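MutT/nudix family protein (Streptococcus pneumoniae, PDB 4HFQ) probably hydrolyses UDP-linked precursors of peptidoglycan biosynthesis, as a UDP-X diphosphatase of the Nudix family. Local coordinates at residues T19-T24 against F28-Y33; D91-P96 against D165-A170; S105-I110 against A122-L127; D132-R135 against K141-T144. One frame throughout, in Å; residues are numbered along the deposited sequence. Where two conformers were deposited one is given.

Contact 1 of 4, residues T19-T24 against F28-Y33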
loop_
_atom_site.group_PDB
_atom_site.type_symbol
_atom_site.label_atom_id
_atom_site.label_comp_id
_atom_site.label_asym_id
_atom_site.label_seq_id
_atom_site.Cartn_x
_atom_site.Cartn_y
_atom_site.Cartn_z
ATOM N N THR A 19 1.954 10.044 -10.630
ATOM C CA THR A 19 2.829 10.833 -9.769
ATOM C C THR A 19 3.443 11.990 -10.567
ATOM O O THR A 19 3.496 13.125 -10.074
ATOM C CB THR A 19 3.911 9.930 -9.158
ATOM O OG1 THR A 19 3.278 8.883 -8.417
ATOM C CG2 THR A 19 4.830 10.704 -8.229
ATOM N N GLY A 20 3.856 11.719 -11.809
ATOM C CA GLY A 20 4.356 12.783 -12.691
ATOM C C GLY A 20 3.301 13.861 -12.928
ATOM O O GLY A 20 3.608 15.046 -12.832
ATOM N N LEU A 21 2.060 13.470 -13.193
ATOM C CA LEU A 21 1.022 14.475 -13.427
ATOM C C LEU A 21 0.787 15.348 -12.213
ATOM O O LEU A 21 0.569 16.558 -12.345
ATOM C CB LEU A 21 -0.260 13.813 -13.898
ATOM C CG LEU A 21 -0.161 13.262 -15.315
ATOM C CD1 LEU A 21 -1.324 12.317 -15.603
ATOM C CD2 LEU A 21 -0.081 14.404 -16.327
ATOM N N THR A 22 0.812 14.740 -11.026
ATOM C CA THR A 22 0.591 15.513 -9.807
ATOM C C THR A 22 1.737 16.443 -9.475
ATOM O O THR A 22 1.512 17.577 -9.048
ATOM C CB THR A 22 0.266 14.559 -8.648
ATOM O OG1 THR A 22 -1.016 13.994 -8.915
ATOM C CG2 THR A 22 0.217 15.291 -7.291
ATOM N N PHE A 23 2.971 16.006 -9.715
ATOM C CA PHE A 23 4.131 16.724 -9.200
ATOM C C PHE A 23 4.916 17.556 -10.187
ATOM O O PHE A 23 5.662 18.445 -9.765
ATOM C CB PHE A 23 5.085 15.769 -8.487
ATOM C CG PHE A 23 4.575 15.319 -7.154
ATOM C CD1 PHE A 23 4.663 16.164 -6.060
ATOM C CD2 PHE A 23 3.953 14.086 -7.005
ATOM C CE1 PHE A 23 4.181 15.763 -4.822
ATOM C CE2 PHE A 23 3.459 13.683 -5.772
ATOM C CZ PHE A 23 3.577 14.526 -4.679
ATOM N N THR A 24 4.799 17.301 -11.485
ATOM C CA THR A 24 5.599 18.095 -12.420
ATOM C C THR A 24 5.107 19.539 -12.511
ATOM O O THR A 24 3.921 19.813 -12.335
ATOM C CB THR A 24 5.678 17.471 -13.824
ATOM O OG1 THR A 24 6.702 18.154 -14.551
ATOM C CG2 THR A 24 4.375 17.611 -14.592
ATOM N N PHE A 28 5.539 20.716 -20.822
ATOM C CA PHE A 28 5.939 19.670 -21.753
ATOM C C PHE A 28 6.091 18.334 -21.041
ATOM O O PHE A 28 5.738 17.315 -21.611
ATOM C CB PHE A 28 7.210 20.036 -22.525
ATOM C CG PHE A 28 7.052 21.248 -23.404
ATOM C CD1 PHE A 28 7.336 22.516 -22.903
ATOM C CD2 PHE A 28 6.630 21.127 -24.722
ATOM C CE1 PHE A 28 7.199 23.643 -23.702
ATOM C CE2 PHE A 28 6.495 22.258 -25.534
ATOM C CZ PHE A 28 6.776 23.512 -25.017
ATOM N N ASP A 29 6.557 18.349 -19.796
ATOM C CA ASP A 29 6.562 17.113 -18.992
ATOM C C ASP A 29 5.130 16.643 -18.723
ATOM O O ASP A 29 4.832 15.468 -18.860
ATOM C CB ASP A 29 7.318 17.309 -17.682
ATOM C CG ASP A 29 8.824 17.291 -17.873
ATOM O OD1 ASP A 29 9.332 16.350 -18.528
ATOM O OD2 ASP A 29 9.499 18.200 -17.349
ATOM N N ARG A 30 4.229 17.580 -18.409
ATOM C CA ARG A 30 2.813 17.213 -18.218
ATOM C C ARG A 30 2.295 16.477 -19.459
ATOM O O ARG A 30 1.676 15.424 -19.345
ATOM C CB ARG A 30 1.958 18.449 -17.934
ATOM C CG ARG A 30 0.475 18.135 -17.871
ATOM C CD ARG A 30 -0.312 19.323 -17.328
ATOM N NE ARG A 30 -1.735 18.998 -17.313
ATOM C CZ ARG A 30 -2.343 18.301 -16.346
ATOM N NH1 ARG A 30 -1.682 17.897 -15.276
ATOM N NH2 ARG A 30 -3.639 18.041 -16.449
ATOM N N GLU A 31 2.560 17.032 -20.640
ATOM C CA GLU A 31 2.104 16.425 -21.876
ATOM C C GLU A 31 2.690 15.037 -22.075
ATOM O O GLU A 31 2.002 14.140 -22.523
ATOM C CB GLU A 31 2.485 17.299 -23.053
ATOM C CG GLU A 31 1.937 16.781 -24.363
ATOM C CD GLU A 31 2.254 17.712 -25.512
ATOM O OE1 GLU A 31 3.341 18.334 -25.495
ATOM O OE2 GLU A 31 1.408 17.824 -26.426
ATOM N N ARG A 32 3.965 14.869 -21.732
ATOM C CA ARG A 32 4.612 13.546 -21.813
ATOM C C ARG A 32 3.887 12.520 -20.940
ATOM O O ARG A 32 3.587 11.416 -21.413
ATOM C CB ARG A 32 6.083 13.607 -21.422
ATOM C CG ARG A 32 6.966 14.301 -22.429
ATOM C CD ARG A 32 8.387 14.486 -21.881
ATOM N NE ARG A 32 8.989 15.382 -22.818
ATOM C CZ ARG A 32 9.500 16.570 -22.553
ATOM N NH1 ARG A 32 9.699 17.002 -21.300
ATOM N NH2 ARG A 32 9.937 17.255 -23.579
ATOM N N TYR A 33 3.590 12.879 -19.685
ATOM C CA TYR A 33 2.865 11.959 -18.825
ATOM C C TYR A 33 1.459 11.688 -19.356
ATOM O O TYR A 33 0.989 10.561 -19.279
ATOM C CB TYR A 33 2.821 12.447 -17.380
ATOM C CG TYR A 33 4.165 12.555 -16.693
ATOM C CD1 TYR A 33 4.975 11.420 -16.506
ATOM C CD2 TYR A 33 4.601 13.767 -16.180
ATOM C CE1 TYR A 33 6.205 11.517 -15.857
ATOM C CE2 TYR A 33 5.832 13.877 -15.548
ATOM C CZ TYR A 33 6.611 12.750 -15.364
ATOM O OH TYR A 33 7.819 12.853 -14.696
HETATM O O HOH W 1 1.050 17.928 -14.569
#
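Gly-20 lies against the flat side of the Tyr-33 ring: its CA sits 3.5 Å from the ring centroid and 16° off the normal, a CH-pi contact in which the backbone comes down on the aromatic face. Thr-24 lies at the edge of the same ring, its CB 4.0 Å from Tyr-33 CE2, and its OG1 touches Asp-29 CB at 3.3 Å. The Leu-21 and Tyr-33 side chains run alongside each other in opposite directions, Leu-21 CD2 3.7 Å from Tyr-33 CB. The extended Arg-30 chain, its CG anti to the backbone N (chi1 174°), carries NH1 over to the other helix, where one water joins it (2.8 Å from Arg-30 NH1) to Leu-21 O (2.7 Å from the water). These pairs close a helical hairpin between helices 3-23 and 27-47 in the N-terminal region, the local axes 8.9 Å apart and antiparallel at 155°. The polar ends look outward to the second subunit: Thr-24 OG1 bonds to Asp-29 OD2 of that subunit and Tyr-33 OH to its Asp-29 OD1, with the reciprocal bonds made as well. Within the chain, Asp-29 OD1 forms a salt bridge with Arg-32 NH1, which lies above the carboxylate plane.

Contact 2 of 4, residues D91-P96 against D165-A170. With PEG (di(hydroxyethyl)ether), chain R.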
loop_
_atom_site.group_PDB
_atom_site.type_symbol
_atom_site.label_atom_id
_atom_site.label_comp_id
_atom_site.label_asym_id
_atom_site.label_seq_id
_atom_site.Cartn_x
_atom_site.Cartn_y
_atom_site.Cartn_z
ATOM N N ASP A 91 -20.925 -16.387 -4.587
ATOM C CA ASP A 91 -20.929 -17.772 -4.144
ATOM C C ASP A 91 -19.817 -18.100 -3.149
ATOM O O ASP A 91 -19.778 -19.197 -2.595
ATOM C CB ASP A 91 -20.850 -18.708 -5.351
ATOM C CG ASP A 91 -19.489 -18.690 -6.029
ATOM O OD1 ASP A 91 -18.872 -17.614 -6.172
ATOM O OD2 ASP A 91 -19.019 -19.772 -6.434
ATOM N N SER A 92 -18.922 -17.141 -2.912
ATOM C CA SER A 92 -17.728 -17.410 -2.121
ATOM C C SER A 92 -17.632 -16.533 -0.870
ATOM O O SER A 92 -18.384 -15.571 -0.716
ATOM C CB SER A 92 -16.476 -17.258 -2.977
ATOM O OG SER A 92 -16.449 -15.965 -3.521
ATOM N N TRP A 93 -16.685 -16.873 -0.004
ATOM C CA TRP A 93 -16.666 -16.381 1.360
ATOM C C TRP A 93 -15.401 -15.628 1.631
ATOM O O TRP A 93 -14.351 -15.943 1.077
ATOM C CB TRP A 93 -16.735 -17.573 2.309
ATOM C CG TRP A 93 -18.030 -18.350 2.201
ATOM C CD1 TRP A 93 -18.374 -19.308 1.253
ATOM C CD2 TRP A 93 -19.173 -18.256 3.101
ATOM N NE1 TRP A 93 -19.643 -19.784 1.491
ATOM C CE2 TRP A 93 -20.170 -19.207 2.598
ATOM C CE3 TRP A 93 -19.454 -17.518 4.239
ATOM C CZ2 TRP A 93 -21.391 -19.378 3.226
ATOM C CZ3 TRP A 93 -20.696 -17.689 4.858
ATOM C CH2 TRP A 93 -21.636 -18.609 4.363
ATOM N N ALA A 94 -15.484 -14.657 2.544
ATOM C CA ALA A 94 -14.278 -13.914 2.971
ATOM C C ALA A 94 -14.411 -13.472 4.410
ATOM O O ALA A 94 -15.496 -13.504 4.990
ATOM C CB ALA A 94 -14.035 -12.698 2.076
ATOM N N LEU A 95 -13.297 -13.012 4.991
ATOM C CA LEU A 95 -13.356 -12.376 6.311
ATOM C C LEU A 95 -14.135 -11.069 6.168
ATOM O O LEU A 95 -14.023 -10.402 5.119
ATOM C CB LEU A 95 -11.950 -12.038 6.829
ATOM C CG LEU A 95 -10.941 -13.174 6.972
ATOM C CD1 LEU A 95 -9.563 -12.622 7.300
ATOM C CD2 LEU A 95 -11.367 -14.123 8.084
ATOM N N PRO A 96 -14.923 -10.678 7.188
ATOM C CA PRO A 96 -15.596 -9.377 7.127
ATOM C C PRO A 96 -14.579 -8.254 6.916
ATOM O O PRO A 96 -13.449 -8.344 7.380
ATOM C CB PRO A 96 -16.265 -9.249 8.505
ATOM C CG PRO A 96 -16.450 -10.671 8.953
ATOM C CD PRO A 96 -15.229 -11.394 8.441
ATOM N N ASP A 165 -24.991 -14.166 3.916
ATOM C CA ASP A 165 -24.849 -15.175 4.962
ATOM C C ASP A 165 -23.590 -14.950 5.776
ATOM O O ASP A 165 -22.638 -14.309 5.310
ATOM C CB ASP A 165 -24.860 -16.590 4.347
ATOM C CG ASP A 165 -25.291 -17.681 5.339
ATOM O OD1 ASP A 165 -25.723 -17.375 6.464
ATOM O OD2 ASP A 165 -25.172 -18.871 4.966
ATOM N N LEU A 166 -23.626 -15.447 7.004
ATOM C CA LEU A 166 -22.516 -15.423 7.925
ATOM C C LEU A 166 -22.482 -16.765 8.619
ATOM O O LEU A 166 -23.500 -17.216 9.178
ATOM C CB LEU A 166 -22.697 -14.295 8.947
ATOM C CG LEU A 166 -21.629 -14.133 10.042
ATOM C CD1 LEU A 166 -21.617 -12.705 10.554
ATOM C CD2 LEU A 166 -21.847 -15.109 11.200
ATOM N N GLN A 167 -21.327 -17.404 8.587
ATOM C CA GLN A 167 -21.135 -18.665 9.300
ATOM C C GLN A 167 -19.741 -18.749 9.890
ATOM O O GLN A 167 -18.824 -18.005 9.474
ATOM C CB GLN A 167 -21.363 -19.872 8.380
ATOM C CG GLN A 167 -22.778 -20.021 7.838
ATOM C CD GLN A 167 -22.939 -21.205 6.902
ATOM O OE1 GLN A 167 -22.222 -22.208 7.009
ATOM N NE2 GLN A 167 -23.878 -21.089 5.967
ATOM N N PHE A 168 -19.567 -19.667 10.836
ATOM C CA PHE A 168 -18.269 -19.994 11.401
ATOM C C PHE A 168 -17.773 -21.319 10.836
ATOM O O PHE A 168 -18.541 -22.297 10.727
ATOM C CB PHE A 168 -18.333 -20.032 12.930
ATOM C CG PHE A 168 -18.397 -18.665 13.559
ATOM C CD1 PHE A 168 -19.584 -17.951 13.601
ATOM C CD2 PHE A 168 -17.246 -18.077 14.070
ATOM C CE1 PHE A 168 -19.622 -16.675 14.153
ATOM C CE2 PHE A 168 -17.276 -16.818 14.633
ATOM C CZ PHE A 168 -18.464 -16.107 14.673
ATOM N N PHE A 169 -16.487 -21.357 10.485
ATOM C CA PHE A 169 -15.883 -22.526 9.829
ATOM C C PHE A 169 -14.630 -22.992 10.541
ATOM O O PHE A 169 -13.801 -22.178 10.964
ATOM C CB PHE A 169 -15.528 -22.198 8.374
ATOM C CG PHE A 169 -16.705 -21.851 7.524
ATOM C CD1 PHE A 169 -17.170 -20.542 7.454
ATOM C CD2 PHE A 169 -17.346 -22.832 6.766
ATOM C CE1 PHE A 169 -18.250 -20.216 6.644
ATOM C CE2 PHE A 169 -18.436 -22.510 5.967
ATOM C CZ PHE A 169 -18.890 -21.195 5.900
ATOM N N ALA A 170 -14.467 -24.308 10.659
ATOM C CA ALA A 170 -13.217 -24.858 11.155
ATOM C C ALA A 170 -12.073 -24.542 10.200
ATOM O O ALA A 170 -12.282 -24.469 8.994
ATOM C CB ALA A 170 -13.331 -26.365 11.366
HETATM C C1 PEG R . -20.296 -23.038 0.505
HETATM O O1 PEG R . -20.195 -21.967 -0.442
HETATM C C2 PEG R . -21.378 -22.725 1.533
HETATM O O2 PEG R . -21.080 -23.428 2.741
HETATM C C3 PEG R . -21.923 -23.024 3.820
HETATM C C4 PEG R . -22.849 -24.166 4.222
HETATM O O4 PEG R . -24.197 -23.811 3.889
#
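Trp-93 and Phe-169 meet because both side chains leave their strands with CG beside the backbone N (chi1 -64° and -62°), each pointing at the other segment. The ring of Phe-169 then comes edge-on to a face of Trp-93, a T-shaped pair with centroids 5.0 Å apart and planes at 71°; the nearest atoms are Phe-169 CE1 and Trp-93 CE3, at 3.8 Å. The far end of the indole, CH2, reaches the polar pair beyond. Asp-165 OD2 lies near the ring plane at that edge, 3.6 Å from Trp-93 CH2, while Gln-167 NE2 approaches the same carbon obliquely at 3.7 Å. Those two are tied together: Gln-167 NE2 donates to Asp-165 OD2 at 2.8 Å, coming in from above the carboxylate plane. All of this sits in the Nudix domain, where strands 93-99 and 163-170 both pair with strand 81-87 rather than with each other, so the indole bridges from one flanking strand to the next over Arg-86 of the strand between. A di(hydroxyethyl)ether molecule lies along the edge of the indole. Trp-93 NE1 donates to its O1 at 3.0 Å, in the plane of the indole, and Gln-167 NE2 makes a weak bond to its O4. The ether also passes the edge of the Phe-169 ring with C3. Asn-176 ND2 holds the molecule too, while the backbone of Trp-93 is bonded to Asn-176 and Ser-178, and Pro-175 touches the Trp-93 side chain.

Contact 3 of 4, residues S105-I110 against A122-L127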
loop_
_atom_site.group_PDB
_atom_site.type_symbol
_atom_site.label_atom_id
_atom_site.label_comp_id
_atom_site.label_asym_id
_atom_site.label_seq_id
_atom_site.Cartn_x
_atom_site.Cartn_y
_atom_site.Cartn_z
ATOM N N SER A 105 -10.410 6.036 11.272
ATOM C CA SER A 105 -9.076 5.456 11.528
ATOM C C SER A 105 -9.069 3.988 11.079
ATOM O O SER A 105 -10.098 3.447 10.705
ATOM C CB SER A 105 -8.751 5.541 13.015
ATOM O OG SER A 105 -9.457 4.510 13.710
ATOM N N PRO A 106 -7.901 3.330 11.096
ATOM C CA PRO A 106 -7.918 1.947 10.637
ATOM C C PRO A 106 -8.771 1.047 11.528
ATOM O O PRO A 106 -9.548 0.261 10.994
ATOM C CB PRO A 106 -6.429 1.556 10.660
ATOM C CG PRO A 106 -5.732 2.872 10.369
ATOM C CD PRO A 106 -6.529 3.882 11.147
ATOM N N THR A 107 -8.681 1.211 12.846
ATOM C CA THR A 107 -9.535 0.388 13.705
ATOM C C THR A 107 -11.001 0.801 13.585
ATOM O O THR A 107 -11.888 -0.050 13.610
ATOM C CB THR A 107 -9.080 0.358 15.174
ATOM O OG1 THR A 107 -9.209 1.663 15.758
ATOM C CG2 THR A 107 -7.644 -0.169 15.308
ATOM N N GLU A 108 -11.270 2.103 13.450
ATOM C CA GLU A 108 -12.656 2.547 13.281
ATOM C C GLU A 108 -13.246 1.966 12.002
ATOM O O GLU A 108 -14.413 1.564 11.968
ATOM C CB GLU A 108 -12.753 4.067 13.267
ATOM C CG GLU A 108 -12.544 4.686 14.633
ATOM C CD GLU A 108 -12.204 6.159 14.585
ATOM O OE1 GLU A 108 -12.124 6.769 13.488
ATOM O OE2 GLU A 108 -11.994 6.719 15.699
ATOM N N ASN A 109 -12.445 1.888 10.946
ATOM C CA ASN A 109 -12.904 1.299 9.697
ATOM C C ASN A 109 -13.305 -0.160 9.860
ATOM O O ASN A 109 -14.377 -0.550 9.401
ATOM C CB ASN A 109 -11.824 1.443 8.621
ATOM C CG ASN A 109 -12.045 2.651 7.735
ATOM O OD1 ASN A 109 -13.094 2.782 7.134
ATOM N ND2 ASN A 109 -11.043 3.534 7.638
ATOM N N ILE A 110 -12.491 -0.965 10.543
ATOM C CA ILE A 110 -12.858 -2.375 10.665
ATOM C C ILE A 110 -14.077 -2.547 11.568
ATOM O O ILE A 110 -14.925 -3.378 11.277
ATOM C CB ILE A 110 -11.681 -3.323 11.040
ATOM C CG1 ILE A 110 -12.078 -4.789 10.799
ATOM C CG2 ILE A 110 -11.217 -3.140 12.486
ATOM C CD1 ILE A 110 -12.640 -5.086 9.417
ATOM N N ALA A 122 -18.174 -4.719 18.107
ATOM C CA ALA A 122 -16.973 -5.520 18.277
ATOM C C ALA A 122 -15.872 -4.738 18.970
ATOM O O ALA A 122 -15.997 -3.536 19.181
ATOM C CB ALA A 122 -16.468 -6.013 16.916
ATOM N N LYS A 123 -14.802 -5.447 19.315
ATOM C CA LYS A 123 -13.597 -4.901 19.914
ATOM C C LYS A 123 -12.446 -5.334 19.009
ATOM O O LYS A 123 -12.442 -6.473 18.544
ATOM C CB LYS A 123 -13.410 -5.501 21.314
ATOM C CG LYS A 123 -12.036 -5.310 21.929
ATOM C CD LYS A 123 -11.926 -6.029 23.266
ATOM C CE LYS A 123 -10.471 -6.201 23.677
ATOM N NZ LYS A 123 -9.701 -4.929 23.613
ATOM N N VAL A 124 -11.503 -4.427 18.747
ATOM C CA VAL A 124 -10.224 -4.790 18.116
ATOM C C VAL A 124 -9.257 -5.190 19.212
ATOM O O VAL A 124 -8.968 -4.406 20.117
ATOM C CB VAL A 124 -9.618 -3.636 17.285
ATOM C CG1 VAL A 124 -8.213 -4.002 16.800
ATOM C CG2 VAL A 124 -10.553 -3.283 16.135
ATOM N N GLU A 125 -8.746 -6.413 19.108
ATOM C CA GLU A 125 -7.796 -6.941 20.077
ATOM C C GLU A 125 -6.333 -6.750 19.670
ATOM O O GLU A 125 -5.499 -6.443 20.514
ATOM C CB GLU A 125 -8.092 -8.420 20.359
ATOM C CG GLU A 125 -9.496 -8.643 20.916
ATOM C CD GLU A 125 -9.857 -10.112 21.101
ATOM O OE1 GLU A 125 -9.768 -10.893 20.126
ATOM O OE2 GLU A 125 -10.284 -10.485 22.227
ATOM N N ARG A 126 -6.018 -6.949 18.388
ATOM C CA ARG A 126 -4.638 -6.776 17.912
ATOM C C ARG A 126 -4.630 -6.779 16.397
ATOM O O ARG A 126 -5.607 -7.166 15.761
ATOM C CB ARG A 126 -3.710 -7.877 18.460
ATOM C CG ARG A 126 -4.062 -9.273 17.968
ATOM C CD ARG A 126 -3.152 -10.356 18.547
ATOM N NE ARG A 126 -1.816 -10.320 17.954
ATOM C CZ ARG A 126 -1.052 -11.395 17.742
ATOM N NH1 ARG A 126 -1.500 -12.610 18.035
ATOM N NH2 ARG A 126 0.149 -11.245 17.211
ATOM N N LEU A 127 -3.517 -6.339 15.828
ATOM C CA LEU A 127 -3.284 -6.475 14.398
ATOM C C LEU A 127 -2.523 -7.783 14.182
ATOM O O LEU A 127 -1.445 -7.974 14.769
ATOM C CB LEU A 127 -2.481 -5.281 13.876
ATOM C CG LEU A 127 -2.064 -5.282 12.400
ATOM C CD1 LEU A 127 -3.284 -5.282 11.499
ATOM C CD2 LEU A 127 -1.199 -4.057 12.140
#
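Val-124 faces Thr-107 and Ile-110 through aliphatic branches, with no ring or amide in between; the flat group nearby is the Glu-108 carboxylate, whose OE1 is met by Ser-105 N at 2.9 Å from above its plane, 43° out of it. Glu-108 N returns the bond to Ser-105 OG at 3.0 Å, so the two residues form a capping box that starts helix 106-118. The first turn of the helix turns Thr-107 and Ile-110 to the strand. Ile-110 CG2 touches Val-124 CG2 at 3.7 Å, and the same valine methyl comes within 4.0 Å of Thr-107 CB. With Val-124 CG1 anti to the backbone N (chi1 173°), CG2 is the branch that stands between Thr-107 and Ile-110. Phe-148 of strand 143-153 packs on both Ile-110 and Val-124, and Leu-111 of the helix reaches Val-124. Directly after Val-124 the strand carries a classic beta bulge, Glu-125 and Arg-126 lying opposite Gly-149 of strand 143-153. At its start the helix touches the second subunit, Thr-107 on Leu-202 and Ser-105 on Asp-132 of that chain. Position and sequence are consistent with this being the helix of the Nudix box, the loop-helix-loop motif of the family, here packed on the strand that follows it.

Contact 4 of 4, residues D132-R135 against K141-T144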
loop_
_atom_site.group_PDB
_atom_site.type_symbol
_atom_site.label_atom_id
_atom_site.label_comp_id
_atom_site.label_asym_id
_atom_site.label_seq_id
_atom_site.Cartn_x
_atom_site.Cartn_y
_atom_site.Cartn_z
ATOM N N ASP A 132 0.433 -7.873 1.563
ATOM C CA ASP A 132 0.537 -7.217 0.256
ATOM C C ASP A 132 -0.312 -8.011 -0.728
ATOM O O ASP A 132 0.025 -9.173 -1.043
ATOM C CB ASP A 132 2.007 -7.203 -0.182
ATOM C CG ASP A 132 2.234 -6.555 -1.535
ATOM O OD1 ASP A 132 1.304 -5.992 -2.145
ATOM O OD2 ASP A 132 3.393 -6.641 -1.973
ATOM N N THR A 133 -1.375 -7.408 -1.264
ATOM C CA THR A 133 -2.196 -8.160 -2.236
ATOM C C THR A 133 -1.444 -8.527 -3.498
ATOM O O THR A 133 -1.789 -9.508 -4.166
ATOM C CB THR A 133 -3.505 -7.453 -2.613
ATOM O OG1 THR A 133 -3.202 -6.170 -3.190
ATOM C CG2 THR A 133 -4.413 -7.288 -1.414
ATOM N N ASN A 134 -0.394 -7.786 -3.828
ATOM C CA ASN A 134 0.396 -8.165 -5.008
ATOM C C ASN A 134 1.057 -9.511 -4.826
ATOM O O ASN A 134 1.307 -10.206 -5.814
ATOM C CB ASN A 134 1.444 -7.103 -5.360
ATOM C CG ASN A 134 0.891 -5.989 -6.217
ATOM O OD1 ASN A 134 -0.307 -5.766 -6.312
ATOM N ND2 ASN A 134 1.801 -5.234 -6.837
ATOM N N ARG A 135 1.325 -9.893 -3.576
ATOM C CA ARG A 135 1.899 -11.209 -3.271
ATOM C C ARG A 135 0.858 -12.321 -3.267
ATOM O O ARG A 135 1.080 -13.381 -3.868
ATOM C CB ARG A 135 2.633 -11.163 -1.925
ATOM C CG ARG A 135 3.153 -12.524 -1.449
ATOM C CD ARG A 135 4.034 -12.366 -0.216
ATOM N NE ARG A 135 5.255 -11.622 -0.506
ATOM C CZ ARG A 135 6.381 -12.172 -0.946
ATOM N NH1 ARG A 135 6.454 -13.482 -1.141
ATOM N NH2 ARG A 135 7.436 -11.419 -1.211
ATOM N N LYS A 141 -5.444 -3.106 -8.548
ATOM C CA LYS A 141 -4.927 -2.220 -7.514
ATOM C C LYS A 141 -4.131 -3.008 -6.508
ATOM O O LYS A 141 -4.500 -4.125 -6.139
ATOM C CB LYS A 141 -6.047 -1.473 -6.782
ATOM C CG LYS A 141 -6.829 -0.472 -7.631
ATOM C CD LYS A 141 -5.952 0.668 -8.133
ATOM C CE LYS A 141 -6.741 1.799 -8.797
ATOM N NZ LYS A 141 -7.329 1.418 -10.121
ATOM N N GLN A 142 -3.053 -2.396 -6.016
ATOM C CA GLN A 142 -2.322 -2.927 -4.867
ATOM C C GLN A 142 -2.925 -2.415 -3.570
ATOM O O GLN A 142 -3.121 -1.210 -3.413
ATOM C CB GLN A 142 -0.857 -2.525 -4.961
ATOM C CG GLN A 142 -0.003 -3.113 -3.847
ATOM C CD GLN A 142 1.446 -2.744 -3.969
ATOM O OE1 GLN A 142 1.755 -1.659 -4.463
ATOM N NE2 GLN A 142 2.348 -3.630 -3.542
ATOM N N TYR A 143 -3.209 -3.331 -2.639
ATOM C CA TYR A 143 -3.690 -3.002 -1.306
ATOM C C TYR A 143 -2.714 -3.438 -0.235
ATOM O O TYR A 143 -2.027 -4.452 -0.363
ATOM C CB TYR A 143 -5.028 -3.697 -1.007
ATOM C CG TYR A 143 -6.191 -3.180 -1.815
ATOM C CD1 TYR A 143 -6.431 -3.639 -3.106
ATOM C CD2 TYR A 143 -7.078 -2.251 -1.278
ATOM C CE1 TYR A 143 -7.505 -3.154 -3.850
ATOM C CE2 TYR A 143 -8.160 -1.771 -2.008
ATOM C CZ TYR A 143 -8.366 -2.232 -3.293
ATOM O OH TYR A 143 -9.442 -1.728 -4.013
ATOM N N THR A 144 -2.659 -2.639 0.832
ATOM C CA THR A 144 -2.177 -3.108 2.140
ATOM C C THR A 144 -3.397 -3.635 2.892
ATOM O O THR A 144 -4.303 -2.875 3.248
ATOM C CB THR A 144 -1.510 -1.981 2.960
ATOM O OG1 THR A 144 -2.450 -0.924 3.165
ATOM C CG2 THR A 144 -0.287 -1.414 2.214
HETATM O O HOH W 2 0.753 -3.741 -0.315
HETATM O O HOH W 3 -2.896 -6.397 -5.883
#
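Asp-132 is the N-cap of the short helix 133-136 and at the same time the last residue of its strand, paired with Thr-144 as an antiparallel non-hydrogen-bonded pair. Its OD1 does double duty. Gln-142 NE2 donates to it at 2.9 Å, nearly straight at 170°, on the syn side but tilted out of the carboxylate plane, and Asn-134 N closes the cap at 3.0 Å from the opposite face of that plane. Two donors grip the one oxygen, probably favouring its charged form. The glutamine reaches there because its chain is extended, with CG anti to the backbone N (chi1 -176°). Its amide then stacks almost parallel on that of Asn-134, the planes 14° apart, though the two side chains run at about a right angle. Thr-133 bonds Tyr-143 twice, through backbone and side chain: its N donates to Tyr-143 O at 3.2 Å, in the carbonyl plane, and its OG1 accepts from Tyr-143 N at 2.9 Å, while CG2 packs on Tyr-143 CB at 3.7 Å. A water also bridges Tyr-143 O and, weakly, Asp-132 OD1. Beyond the pair, Asn-134 ND2 bonds to Gln-11 of helix 3-23, and Gln-142 OE1 accepts from Gly-103 N of the second subunit. Strand 69-78, the parallel neighbour of strand 143-153, touches the tyrosine with Leu-69 and Asp-71.

Contacts 2, 3 and 4 share the Nudix domain and reach one sheet, whereas contact 1 lies in the N-terminal helical region, its centre about 25 Å from that of contact 4 and about 44 Å from that of contact 2, which lies on the opposite side of the chain's centre. Contacts 2 and 3 touch: Pro-96 O is 3.9 Å from Ile-110 CD1, where strand 93-99 runs on towards helix 106-118. Strand 120-132, half of contact 3, ends at Asp-132 of contact 4 and neighbours strand 143-153; nearest atoms of the two contacts are about 9 Å apart. Contacts 1, 3 and 4 each touch the second subunit; Ser-105 packs on Asp-132 of that subunit, counterpart of the contact 4 N-cap.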